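Local coordinates for protein endo-beta-N-acetylglucosaminidase F1 (Bacteroides thetaiotaomicron VPI-5482, PDB 6TCV) that probably hydrolyses the bond between the two core N-acetylglucosamines of high-mannose N-glycans, leaving one N-acetylglucosamine on the asparagine, at residues A115-Q120 / D154-G159; V325-W330 / E346-V351. The protein carries 2 engineered substitutions. All coordinates share one frame; numbering follows the deposited sequence. Where two conformers were deposited one is given.

Contact 1 (A115-Q120 / D154-G159); sequences AGEGLQ and DMRNAG
Ala115, Gly116 and Glu117 meet Arg156 where two segments without regular structure across the contact pass with their backbones well apart, the closest CA atoms, those of Ala115 and Asp154, being 6.9 Å apart. Nearly all of the contact is made by the guanidinium of Arg156. The methyl of Ala115 sits over the centre of one face, Ala115 CB 3.4 Å from Arg156 CZ, while the carbonyl oxygen Gly116 O lies at the edge, near the guanidinium plane and 2.9 Å from Arg156 NH2. Glu117 comes in obliquely: its OE2 makes a salt bridge of 3.3 Å to Arg156 NH2, with carboxylate and guanidinium planes turned 46° apart.

Asp154, two residues before the arginine at the end of strand 147-154, holds it. A bend at the third torsion (chi3 -65°) folds the arginine so that it meets the carboxylate side-on, Arg156 NE bonding Asp154 OD1 at 3.0 Å and Arg156 NH2 bonding Asp154 OD2 nearly straight (168°). Asp154 OD1 also takes the backbone N of Arg156, 3.1 Å away and from the opposite face of the carboxylate, which closes an Asx turn. Two acidic side chains thus share one cation, and the paired grip probably fixes the rotation of the guanidinium. With a leucine in place of Arg156, the carboxylates of Glu117 and Asp154 would probably be left as near like charges without their common mate, and Asp154 would lose its side-on grip, keeping the bond to the backbone N.

The 115-120 loop leads from strand 108-114 to strand 125-130, and the other follows strand 147-154 on the way to strand 169-175. Both meet the end of strand 34-39 and the loop after it: Ala115 shares a backbone hydrogen bond with Glu42, Met155 one with Leu39, and the Arg156 side chain touches Glu42.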
# COMPACT_ATOMS: atom_id res chain seq x y z
N ALA A 115 -2.25 -8.29 -21.80
CA ALA A 115 -3.20 -7.20 -21.59
C ALA A 115 -4.22 -7.20 -22.71
O ALA A 115 -3.89 -7.54 -23.85
CB ALA A 115 -2.46 -5.86 -21.60
N GLY A 116 -5.47 -6.91 -22.38
CA GLY A 116 -6.53 -6.96 -23.36
C GLY A 116 -7.11 -5.58 -23.59
O GLY A 116 -6.69 -4.61 -22.96
N GLU A 117 -8.04 -5.48 -24.54
CA GLU A 117 -8.66 -4.19 -24.81
C GLU A 117 -10.13 -4.02 -24.43
O GLU A 117 -10.57 -2.88 -24.28
CB GLU A 117 -8.41 -3.77 -26.27
CG GLU A 117 -6.97 -3.33 -26.50
CD GLU A 117 -6.58 -2.09 -25.70
OE1 GLU A 117 -7.49 -1.31 -25.34
OE2 GLU A 117 -5.38 -1.88 -25.44
N GLY A 118 -10.86 -5.09 -24.21
CA GLY A 118 -12.24 -4.90 -23.80
C GLY A 118 -12.55 -4.45 -22.39
O GLY A 118 -13.73 -4.24 -22.10
N LEU A 119 -11.58 -4.27 -21.51
CA LEU A 119 -11.85 -4.31 -20.08
C LEU A 119 -11.97 -2.92 -19.47
O LEU A 119 -11.50 -1.92 -20.02
CB LEU A 119 -10.76 -5.10 -19.36
N GLN A 120 -12.59 -2.88 -18.29
CA GLN A 120 -12.81 -1.64 -17.55
C GLN A 120 -11.61 -1.39 -16.66
O GLN A 120 -11.18 -2.28 -15.91
CB GLN A 120 -14.09 -1.77 -16.72
N ASP A 154 -4.94 -3.49 -15.19
CA ASP A 154 -4.30 -2.84 -16.34
C ASP A 154 -3.95 -1.41 -15.97
O ASP A 154 -4.84 -0.58 -15.79
CB ASP A 154 -5.21 -2.95 -17.55
CG ASP A 154 -4.65 -2.32 -18.81
OD1 ASP A 154 -3.50 -1.88 -18.83
OD2 ASP A 154 -5.37 -2.40 -19.84
N MET A 155 -2.64 -1.11 -15.91
CA MET A 155 -2.18 0.21 -15.53
C MET A 155 -1.51 0.96 -16.67
O MET A 155 -0.81 1.96 -16.45
CB MET A 155 -1.25 0.14 -14.32
CG MET A 155 -1.84 -0.51 -13.07
SD MET A 155 -3.16 0.47 -12.40
CE MET A 155 -2.51 1.98 -11.71
N ARG A 156 -1.73 0.52 -17.90
CA ARG A 156 -0.99 1.08 -19.03
C ARG A 156 -1.29 2.56 -19.20
O ARG A 156 -0.44 3.32 -19.68
CB ARG A 156 -1.29 0.32 -20.30
CG ARG A 156 -0.60 -1.00 -20.38
CD ARG A 156 -0.99 -1.73 -21.58
NE ARG A 156 -2.39 -2.13 -21.63
CZ ARG A 156 -2.99 -2.65 -22.66
NH1 ARG A 156 -2.33 -2.82 -23.79
NH2 ARG A 156 -4.27 -3.02 -22.54
N ASN A 157 -2.52 2.97 -18.89
CA ASN A 157 -2.93 4.37 -19.01
C ASN A 157 -2.73 5.21 -17.75
O ASN A 157 -3.29 6.32 -17.70
CB ASN A 157 -4.32 4.52 -19.63
CG ASN A 157 -4.38 3.94 -21.05
OD1 ASN A 157 -3.40 4.04 -21.77
ND2 ASN A 157 -5.54 3.49 -21.49
N ALA A 158 -2.34 4.61 -16.65
CA ALA A 158 -2.11 5.27 -15.35
C ALA A 158 -0.64 5.13 -14.97
O ALA A 158 -0.37 4.50 -13.95
CB ALA A 158 -3.04 4.73 -14.29
N GLY A 159 0.26 5.42 -15.87
CA GLY A 159 1.69 5.20 -15.77
C GLY A 159 2.58 6.30 -15.25
O GLY A 159 3.80 6.13 -15.29

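Contact 2 (V325-W330 / E346-V351); sequences VTVFDW and EWIDIV. With NAG (2-acetamido-2-deoxy-beta-D-glucopyranose), chain B; NAG (2-acetamido-2-deoxy-beta-D-glucopyranose), chain C.
Segments 325-330 and 346-351 bring two neighbouring parallel strands together in the buried centre of the chain, joined by backbone hydrogen bonds and by valine packing. Val327 N donates to Ile350 O at 3.2 Å, and Val327 then pairs with Val351. Ahead of this pairing, Asp349 bonds to Val325 twice: its N reaches Val325 O at 2.8 Å, and its OD2, brought round by a CG that lies beside the residue's own N (chi1 -66°), accepts from Val325 N at 2.9 Å, almost straight (173°) and through the anti lone pair. Asp349 OD2 also forms a salt bridge with Lys317 of helix 306-319, so one oxygen ties helix to sheet.

On the Val327 face, CG2 of Val327 meets CG2 of Val351 at 3.7 Å, and Val327 also packs against Cys313 of that helix. This order of parallel strands with helices outside is consistent with the (β/α)8 barrel of family 18 glycoside hydrolases. On the other face Thr326 and Ile350 lie side by side, Thr326 CG2 being 3.7 Å from Ile350 CB, while Thr326 OG1 bonds Tyr171 OH and Val284 O.

Farther along, Phe328 and Trp330 reach the sugar. The acetamido methyl C8 of NAG B stands over the centre of the Phe328 ring, with C7 3.5 Å from Phe328 CE2. C6 of NAG C lies over a face of the Trp330 ring, 3.7 Å from CE2.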
# COMPACT_ATOMS: atom_id res chain seq x y z
N VAL A 325 -1.64 -3.39 2.26
CA VAL A 325 -1.64 -3.36 3.72
C VAL A 325 -0.23 -3.03 4.15
O VAL A 325 0.72 -3.77 3.85
CB VAL A 325 -2.15 -4.67 4.31
CG1 VAL A 325 -2.07 -4.68 5.84
CG2 VAL A 325 -3.57 -4.93 3.84
N THR A 326 -0.08 -1.89 4.79
CA THR A 326 1.24 -1.37 5.09
C THR A 326 1.27 -0.92 6.54
O THR A 326 0.23 -0.59 7.12
CB THR A 326 1.65 -0.21 4.15
OG1 THR A 326 0.95 1.00 4.46
CG2 THR A 326 1.39 -0.55 2.70
N VAL A 327 2.46 -0.89 7.12
CA VAL A 327 2.64 -0.57 8.53
C VAL A 327 3.82 0.37 8.74
O VAL A 327 4.83 0.32 8.04
CB VAL A 327 2.75 -1.78 9.46
CG1 VAL A 327 1.51 -2.63 9.36
CG2 VAL A 327 3.96 -2.58 9.12
N PHE A 328 3.68 1.24 9.71
CA PHE A 328 4.81 1.95 10.35
C PHE A 328 5.38 1.07 11.44
O PHE A 328 4.62 0.57 12.28
CB PHE A 328 4.26 3.27 10.87
CG PHE A 328 5.29 4.21 11.46
CD1 PHE A 328 6.45 4.56 10.80
CD2 PHE A 328 5.06 4.80 12.70
CE1 PHE A 328 7.33 5.49 11.35
CE2 PHE A 328 5.96 5.71 13.26
CZ PHE A 328 7.09 6.07 12.58
N ASP A 329 6.68 0.80 11.40
CA ASP A 329 7.30 -0.03 12.42
C ASP A 329 7.60 0.76 13.69
O ASP A 329 8.66 1.39 13.84
CB ASP A 329 8.56 -0.68 11.87
CG ASP A 329 9.19 -1.63 12.85
OD1 ASP A 329 8.60 -1.93 13.90
OD2 ASP A 329 10.34 -2.07 12.60
N TRP A 330 6.62 0.85 14.57
CA TRP A 330 6.71 1.61 15.81
C TRP A 330 5.67 1.00 16.76
O TRP A 330 4.64 0.48 16.31
CB TRP A 330 6.40 3.10 15.58
CG TRP A 330 6.78 3.95 16.71
CD1 TRP A 330 5.97 4.58 17.63
CD2 TRP A 330 8.12 4.34 17.04
NE1 TRP A 330 6.76 5.28 18.54
CE2 TRP A 330 8.07 5.18 18.18
CE3 TRP A 330 9.36 4.07 16.47
CZ2 TRP A 330 9.23 5.73 18.76
CZ3 TRP A 330 10.50 4.57 17.07
CH2 TRP A 330 10.43 5.43 18.15
N GLU A 346 2.45 -12.39 2.60
CA GLU A 346 1.12 -12.39 2.00
C GLU A 346 0.26 -11.25 2.52
O GLU A 346 -0.83 -11.04 1.97
CB GLU A 346 0.43 -13.71 2.31
CG GLU A 346 1.09 -14.99 1.81
CD GLU A 346 0.76 -15.40 0.38
OE1 GLU A 346 -0.10 -14.77 -0.29
OE2 GLU A 346 1.26 -16.49 -0.06
N TRP A 347 0.63 -10.58 3.62
CA TRP A 347 -0.24 -9.57 4.23
C TRP A 347 0.45 -8.30 4.72
O TRP A 347 -0.24 -7.44 5.27
CB TRP A 347 -1.21 -10.19 5.30
CG TRP A 347 -0.59 -11.19 6.22
CD1 TRP A 347 -0.61 -12.53 6.08
CD2 TRP A 347 0.11 -10.91 7.45
NE1 TRP A 347 0.08 -13.12 7.12
CE2 TRP A 347 0.55 -12.13 7.96
CE3 TRP A 347 0.43 -9.73 8.15
CZ2 TRP A 347 1.28 -12.21 9.16
CZ3 TRP A 347 1.17 -9.82 9.31
CH2 TRP A 347 1.59 -11.05 9.79
N ILE A 348 1.77 -8.16 4.59
CA ILE A 348 2.48 -6.88 4.76
C ILE A 348 3.12 -6.57 3.40
O ILE A 348 4.14 -7.17 3.02
CB ILE A 348 3.54 -6.89 5.88
CG1 ILE A 348 2.99 -7.37 7.22
CG2 ILE A 348 4.17 -5.48 5.96
CD1 ILE A 348 2.06 -6.39 7.83
N ASP A 349 2.54 -5.61 2.67
CA ASP A 349 3.09 -5.23 1.39
C ASP A 349 4.27 -4.29 1.52
O ASP A 349 5.23 -4.40 0.73
CB ASP A 349 2.00 -4.59 0.57
CG ASP A 349 0.93 -5.56 0.22
OD1 ASP A 349 1.21 -6.49 -0.57
OD2 ASP A 349 -0.23 -5.44 0.72
N ILE A 350 4.23 -3.36 2.47
CA ILE A 350 5.28 -2.37 2.67
C ILE A 350 5.38 -2.13 4.16
O ILE A 350 4.35 -1.92 4.82
CB ILE A 350 5.00 -1.02 1.94
CG1 ILE A 350 4.57 -1.22 0.48
CG2 ILE A 350 6.25 -0.13 2.00
CD1 ILE A 350 4.11 0.06 -0.19
N VAL A 351 6.61 -2.07 4.68
CA VAL A 351 6.87 -1.64 6.05
C VAL A 351 7.85 -0.47 5.99
O VAL A 351 8.89 -0.53 5.32
CB VAL A 351 7.34 -2.79 6.97
CG1 VAL A 351 8.53 -3.56 6.45
CG2 VAL A 351 7.62 -2.26 8.40
C1 NAG B . 5.66 9.93 14.69
C2 NAG B . 4.31 9.78 14.01
C3 NAG B . 3.46 11.05 14.02
C4 NAG B . 4.26 12.23 14.54
C5 NAG B . 5.61 12.23 13.84
C6 NAG B . 6.46 13.46 14.15
C7 NAG B . 3.83 8.25 12.14
C8 NAG B . 4.22 7.86 10.73
N2 NAG B . 4.49 9.28 12.66
O3 NAG B . 2.31 10.85 14.84
O4 NAG B . 3.55 13.43 14.20
O5 NAG B . 6.38 11.09 14.25
O6 NAG B . 7.73 13.32 13.58
O7 NAG B . 2.97 7.65 12.79
C1 NAG C . 7.89 9.80 19.41
C2 NAG C . 6.98 10.99 19.25
C3 NAG C . 5.89 10.70 18.22
C4 NAG C . 6.55 10.20 16.95
C5 NAG C . 7.33 8.95 17.27
C6 NAG C . 7.92 8.23 16.08
C7 NAG C . 6.75 12.21 21.36
C8 NAG C . 6.04 12.23 22.70
N2 NAG C . 6.33 11.29 20.52
O3 NAG C . 5.14 11.89 18.03
O4 NAG C . 5.43 9.94 16.07
O5 NAG C . 8.39 9.34 18.15
O6 NAG C . 8.72 9.17 15.33
O7 NAG C . 7.65 12.99 21.07

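The two contacts follow one another along the chain and do not touch: their centres are about 27 Å apart and their nearest atoms about 13 Å. Contact 1 is a surface contact, its centre about 20 Å from that of the chain, and joins loops among the strands that precede the probable barrel; one of them runs on to strand 169-175, a member of the sheet that also holds contact 2. Contact 2, its centre about 8 Å from that of the chain, is largely buried. It is also the one beside the bound glycan, whose two N-acetylglucosamines are still linked; Trp330 touches the asparagine too, which lies about 13 Å from the side chain of Asp329.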